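Local coordinates for protein botulinum neurotoxin type G (Clostridium botulinum, PDB 3MPP) that adheres to host nerve cells through its receptor-binding domain, the part described here, and delivers its protease light chain into the cytosol, at residues N2-L14 with S18-F32. The protein carries 4 engineered substitutions. Sequence-based numbering, arbitrary orientation. Where two conformers were deposited one is given.
Sequences NAILSLSYRGGRL and SGYGATMNVGSDVIF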
loop_
_atom_site.group_PDB
_atom_site.type_symbol
_atom_site.label_atom_id
_atom_site.label_comp_id
_atom_site.label_asym_id
_atom_site.label_seq_id
_atom_site.Cartn_x
_atom_site.Cartn_y
_atom_site.Cartn_z
ATOM N N ASN A 2 5.732 -11.600 -23.352
ATOM C CA ASN A 2 6.011 -12.582 -22.313
ATOM C C ASN A 2 7.231 -12.188 -21.485
ATOM O O ASN A 2 8.239 -11.733 -22.028
ATOM C CB ASN A 2 6.225 -13.960 -22.941
ATOM C CG ASN A 2 6.113 -15.085 -21.933
ATOM O OD1 ASN A 2 5.765 -14.861 -20.773
ATOM N ND2 ASN A 2 6.403 -16.307 -22.373
ATOM N N ALA A 3 7.139 -12.366 -20.171
ATOM C CA ALA A 3 8.221 -11.983 -19.273
ATOM C C ALA A 3 9.535 -12.694 -19.601
ATOM O O ALA A 3 9.599 -13.922 -19.612
ATOM C CB ALA A 3 7.828 -12.241 -17.828
ATOM N N ILE A 4 10.570 -11.903 -19.872
ATOM C CA ILE A 4 11.936 -12.399 -20.013
ATOM C C ILE A 4 12.444 -12.973 -18.694
ATOM O O ILE A 4 13.232 -13.921 -18.674
ATOM C CB ILE A 4 12.894 -11.261 -20.405
ATOM C CG1 ILE A 4 12.745 -10.901 -21.881
ATOM C CG2 ILE A 4 14.330 -11.642 -20.103
ATOM C CD1 ILE A 4 13.720 -9.835 -22.317
ATOM N N LEU A 5 11.995 -12.380 -17.592
ATOM C CA LEU A 5 12.462 -12.763 -16.268
ATOM C C LEU A 5 11.396 -12.358 -15.257
ATOM O O LEU A 5 10.824 -11.271 -15.355
ATOM C CB LEU A 5 13.790 -12.069 -15.954
ATOM C CG LEU A 5 14.289 -12.070 -14.497
ATOM C CD1 LEU A 5 14.702 -13.469 -14.059
ATOM C CD2 LEU A 5 15.444 -11.104 -14.315
ATOM N N SER A 6 11.113 -13.238 -14.304
ATOM C CA SER A 6 10.163 -12.921 -13.238
ATOM C C SER A 6 10.616 -13.569 -11.939
ATOM O O SER A 6 10.791 -14.786 -11.869
ATOM C CB SER A 6 8.754 -13.390 -13.601
ATOM O OG SER A 6 8.656 -14.801 -13.573
ATOM N N LEU A 7 10.820 -12.754 -10.911
ATOM C CA LEU A 7 11.275 -13.281 -9.635
ATOM C C LEU A 7 10.078 -13.711 -8.797
ATOM O O LEU A 7 9.123 -12.956 -8.616
ATOM C CB LEU A 7 12.119 -12.253 -8.875
ATOM C CG LEU A 7 13.446 -11.842 -9.535
ATOM C CD1 LEU A 7 14.307 -10.976 -8.608
ATOM C CD2 LEU A 7 14.214 -13.067 -9.975
ATOM N N SER A 8 10.129 -14.939 -8.302
ATOM C CA SER A 8 9.131 -15.411 -7.358
ATOM C C SER A 8 9.839 -16.120 -6.225
ATOM O O SER A 8 10.844 -16.798 -6.433
ATOM C CB SER A 8 8.142 -16.362 -8.027
ATOM O OG SER A 8 7.473 -15.724 -9.096
ATOM N N TYR A 9 9.316 -15.942 -5.021
ATOM C CA TYR A 9 9.807 -16.648 -3.854
ATOM C C TYR A 9 8.861 -17.812 -3.583
ATOM O O TYR A 9 7.831 -17.646 -2.928
ATOM C CB TYR A 9 9.863 -15.703 -2.655
ATOM C CG TYR A 9 10.520 -16.305 -1.441
ATOM C CD1 TYR A 9 9.776 -16.621 -0.310
ATOM C CD2 TYR A 9 11.889 -16.564 -1.424
ATOM C CE1 TYR A 9 10.373 -17.176 0.804
ATOM C CE2 TYR A 9 12.495 -17.117 -0.314
ATOM C CZ TYR A 9 11.734 -17.424 0.794
ATOM O OH TYR A 9 12.332 -17.976 1.901
ATOM N N ARG A 10 9.219 -18.986 -4.094
ATOM C CA ARG A 10 8.379 -20.176 -3.981
ATOM C C ARG A 10 8.991 -21.211 -3.043
ATOM O O ARG A 10 10.089 -21.704 -3.289
ATOM C CB ARG A 10 8.179 -20.811 -5.362
ATOM C CG ARG A 10 7.580 -19.885 -6.411
ATOM C CD ARG A 10 6.060 -19.933 -6.408
ATOM N NE ARG A 10 5.484 -19.088 -7.452
ATOM C CZ ARG A 10 5.455 -19.407 -8.742
ATOM N NH1 ARG A 10 5.977 -20.554 -9.156
ATOM N NH2 ARG A 10 4.908 -18.576 -9.621
ATOM N N GLY A 11 8.277 -21.539 -1.970
ATOM C CA GLY A 11 8.699 -22.599 -1.070
ATOM C C GLY A 11 10.123 -22.505 -0.556
ATOM O O GLY A 11 10.903 -23.448 -0.686
ATOM N N GLY A 12 10.467 -21.362 0.031
ATOM C CA GLY A 12 11.760 -21.194 0.665
ATOM C C GLY A 12 12.863 -20.746 -0.270
ATOM O O GLY A 12 13.966 -20.439 0.175
ATOM N N ARG A 13 12.574 -20.698 -1.565
ATOM C CA ARG A 13 13.596 -20.322 -2.533
ATOM C C ARG A 13 13.150 -19.227 -3.504
ATOM O O ARG A 13 11.989 -19.170 -3.905
ATOM C CB ARG A 13 14.081 -21.556 -3.303
ATOM C CG ARG A 13 12.993 -22.280 -4.081
ATOM C CD ARG A 13 13.580 -23.369 -4.971
ATOM N NE ARG A 13 14.037 -24.531 -4.210
ATOM C CZ ARG A 13 13.350 -25.663 -4.089
ATOM N NH1 ARG A 13 12.170 -25.791 -4.680
ATOM N NH2 ARG A 13 13.843 -26.671 -3.380
ATOM N N LEU A 14 14.087 -18.356 -3.862
ATOM C CA LEU A 14 13.875 -17.364 -4.906
ATOM C C LEU A 14 14.187 -17.976 -6.270
ATOM O O LEU A 14 15.315 -18.404 -6.526
ATOM C CB LEU A 14 14.780 -16.156 -4.677
ATOM C CG LEU A 14 14.592 -14.957 -5.609
ATOM C CD1 LEU A 14 13.219 -14.345 -5.432
ATOM C CD2 LEU A 14 15.651 -13.922 -5.336
ATOM N N SER A 18 9.981 -17.136 -14.956
ATOM C CA SER A 18 9.973 -16.833 -16.382
ATOM C C SER A 18 10.002 -18.107 -17.222
ATOM O O SER A 18 9.369 -18.188 -18.281
ATOM C CB SER A 18 11.194 -15.976 -16.724
ATOM O OG SER A 18 11.122 -15.444 -18.028
ATOM N N GLY A 19 10.749 -19.097 -16.748
ATOM C CA GLY A 19 10.973 -20.301 -17.523
ATOM C C GLY A 19 12.203 -20.136 -18.390
ATOM O O GLY A 19 12.525 -21.005 -19.199
ATOM N N TYR A 20 12.892 -19.010 -18.219
ATOM C CA TYR A 20 14.131 -18.759 -18.943
ATOM C C TYR A 20 15.347 -19.182 -18.126
ATOM O O TYR A 20 16.487 -18.996 -18.549
ATOM C CB TYR A 20 14.231 -17.294 -19.370
ATOM C CG TYR A 20 13.336 -16.950 -20.539
ATOM C CD1 TYR A 20 11.983 -16.712 -20.353
ATOM C CD2 TYR A 20 13.842 -16.879 -21.832
ATOM C CE1 TYR A 20 11.158 -16.402 -21.414
ATOM C CE2 TYR A 20 13.023 -16.571 -22.905
ATOM C CZ TYR A 20 11.680 -16.333 -22.689
ATOM O OH TYR A 20 10.856 -16.026 -23.750
ATOM N N GLY A 21 15.092 -19.745 -16.948
ATOM C CA GLY A 21 16.124 -20.402 -16.166
ATOM C C GLY A 21 17.208 -19.517 -15.586
ATOM O O GLY A 21 18.336 -19.966 -15.365
ATOM N N ALA A 22 16.882 -18.258 -15.327
ATOM C CA ALA A 22 17.842 -17.378 -14.680
ATOM C C ALA A 22 18.281 -18.023 -13.369
ATOM O O ALA A 22 17.481 -18.663 -12.686
ATOM C CB ALA A 22 17.232 -16.003 -14.429
ATOM N N THR A 23 19.557 -17.874 -13.029
ATOM C CA THR A 23 20.075 -18.430 -11.785
ATOM C C THR A 23 20.206 -17.327 -10.733
ATOM O O THR A 23 20.706 -16.246 -11.031
ATOM C CB THR A 23 21.441 -19.104 -12.006
ATOM O OG1 THR A 23 22.402 -18.117 -12.389
ATOM C CG2 THR A 23 21.345 -20.168 -13.105
ATOM N N MET A 24 19.757 -17.602 -9.510
ATOM C CA MET A 24 19.717 -16.583 -8.461
ATOM C C MET A 24 20.777 -16.767 -7.378
ATOM O O MET A 24 20.912 -17.842 -6.801
ATOM C CB MET A 24 18.335 -16.567 -7.789
ATOM C CG MET A 24 17.164 -16.495 -8.753
ATOM S SD MET A 24 17.194 -14.967 -9.696
ATOM C CE MET A 24 16.243 -15.451 -11.134
ATOM N N ASN A 25 21.530 -15.710 -7.100
ATOM C CA ASN A 25 22.461 -15.700 -5.972
ATOM C C ASN A 25 21.956 -14.712 -4.917
ATOM O O ASN A 25 21.707 -13.543 -5.226
ATOM C CB ASN A 25 23.867 -15.320 -6.438
ATOM C CG ASN A 25 24.951 -15.772 -5.472
ATOM O OD1 ASN A 25 24.788 -15.705 -4.254
ATOM N ND2 ASN A 25 26.072 -16.236 -6.019
ATOM N N VAL A 26 21.797 -15.183 -3.680
ATOM C CA VAL A 26 21.199 -14.376 -2.611
ATOM C C VAL A 26 22.116 -14.241 -1.404
ATOM O O VAL A 26 22.541 -15.242 -0.819
ATOM C CB VAL A 26 19.872 -14.989 -2.124
ATOM C CG1 VAL A 26 19.226 -14.102 -1.075
ATOM C CG2 VAL A 26 18.918 -15.223 -3.295
ATOM N N GLY A 27 22.411 -12.998 -1.029
ATOM C CA GLY A 27 23.248 -12.731 0.123
ATOM C C GLY A 27 22.568 -13.166 1.398
ATOM O O GLY A 27 21.383 -13.486 1.396
ATOM N N SER A 28 23.312 -13.146 2.496
ATOM C CA SER A 28 22.792 -13.594 3.782
ATOM C C SER A 28 21.973 -12.529 4.524
ATOM O O SER A 28 21.327 -12.843 5.522
ATOM C CB SER A 28 23.948 -14.046 4.672
ATOM O OG SER A 28 24.848 -12.977 4.909
ATOM N N ASP A 29 22.008 -11.283 4.044
ATOM C CA ASP A 29 21.320 -10.178 4.725
ATOM C C ASP A 29 20.071 -9.714 3.961
ATOM O O ASP A 29 19.697 -8.540 4.016
ATOM C CB ASP A 29 22.285 -9.002 4.974
ATOM C CG ASP A 29 21.697 -7.926 5.904
ATOM O OD1 ASP A 29 21.003 -8.269 6.887
ATOM O OD2 ASP A 29 21.947 -6.728 5.645
ATOM N N VAL A 30 19.425 -10.641 3.257
ATOM C CA VAL A 30 18.147 -10.357 2.605
ATOM C C VAL A 30 17.013 -11.007 3.398
ATOM O O VAL A 30 17.130 -12.142 3.844
ATOM C CB VAL A 30 18.100 -10.867 1.147
ATOM C CG1 VAL A 30 16.730 -10.588 0.527
ATOM C CG2 VAL A 30 19.206 -10.222 0.305
ATOM N N ILE A 31 15.924 -10.274 3.593
ATOM C CA ILE A 31 14.758 -10.822 4.275
ATOM C C ILE A 31 13.663 -11.133 3.257
ATOM O O ILE A 31 13.382 -10.350 2.350
ATOM C CB ILE A 31 14.215 -9.864 5.363
ATOM C CG1 ILE A 31 15.192 -9.766 6.536
ATOM C CG2 ILE A 31 12.874 -10.360 5.897
ATOM C CD1 ILE A 31 16.432 -8.980 6.238
ATOM N N PHE A 32 13.046 -12.290 3.411
ATOM C CA PHE A 32 11.995 -12.709 2.508
ATOM C C PHE A 32 10.738 -12.951 3.317
ATOM O O PHE A 32 10.803 -13.242 4.507
ATOM C CB PHE A 32 12.363 -14.021 1.809
ATOM C CG PHE A 32 13.486 -13.900 0.812
ATOM C CD1 PHE A 32 13.237 -13.459 -0.474
ATOM C CD2 PHE A 32 14.782 -14.263 1.156
ATOM C CE1 PHE A 32 14.258 -13.357 -1.398
ATOM C CE2 PHE A 32 15.812 -14.176 0.237
ATOM C CZ PHE A 32 15.553 -13.720 -1.043
HETATM O O HOH W 1 7.991 -16.036 -19.138
#
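At one end of the contact Leu-5 and Ser-18 bring their CA atoms to 4.8 Å, but farther along the backbones part, to 7.8 Å between the CA atoms of Tyr-9 and Phe-32. This is the edge of the jelly-roll-like beta sandwich that forms the N-terminal half of the receptor-binding domain. Strand 5-10 folds back through a type I' turn, Arg-10 to Arg-13, whose positive phi angles suit Gly-11 and Gly-12, and segment 18-32 crosses to strand 23-26 of the second sheet before returning to the first with strand 30-33. Side chains fill the gap between the sheets. Met-24, flexible and bent at chi2 (-63°), lays its CG against Leu-14 O and brings CE tightly onto Leu-7 CD2, 3.3 Å away. Leu-5 points its CB elsewhere, yet its CD1 swings back to Ala-22 CB at 3.6 Å, where a small methyl fits. Leu-14 reaches Val-26 CG2 and the Phe-32 ring with CD2. Where the backbone bends at Ile-4, water 1 lies within hydrogen-bonding distance, 2.7 Å, of both Ala-3 O and Ser-18 O and bridges the two segments, joining the two backbone carbonyls. Flat side chains suit the far end: the Tyr-9 and Phe-32 rings lie nearly parallel (4°) but slid apart, and Phe-32 CB sits over the Tyr-9 face, 3.8 Å from its centroid.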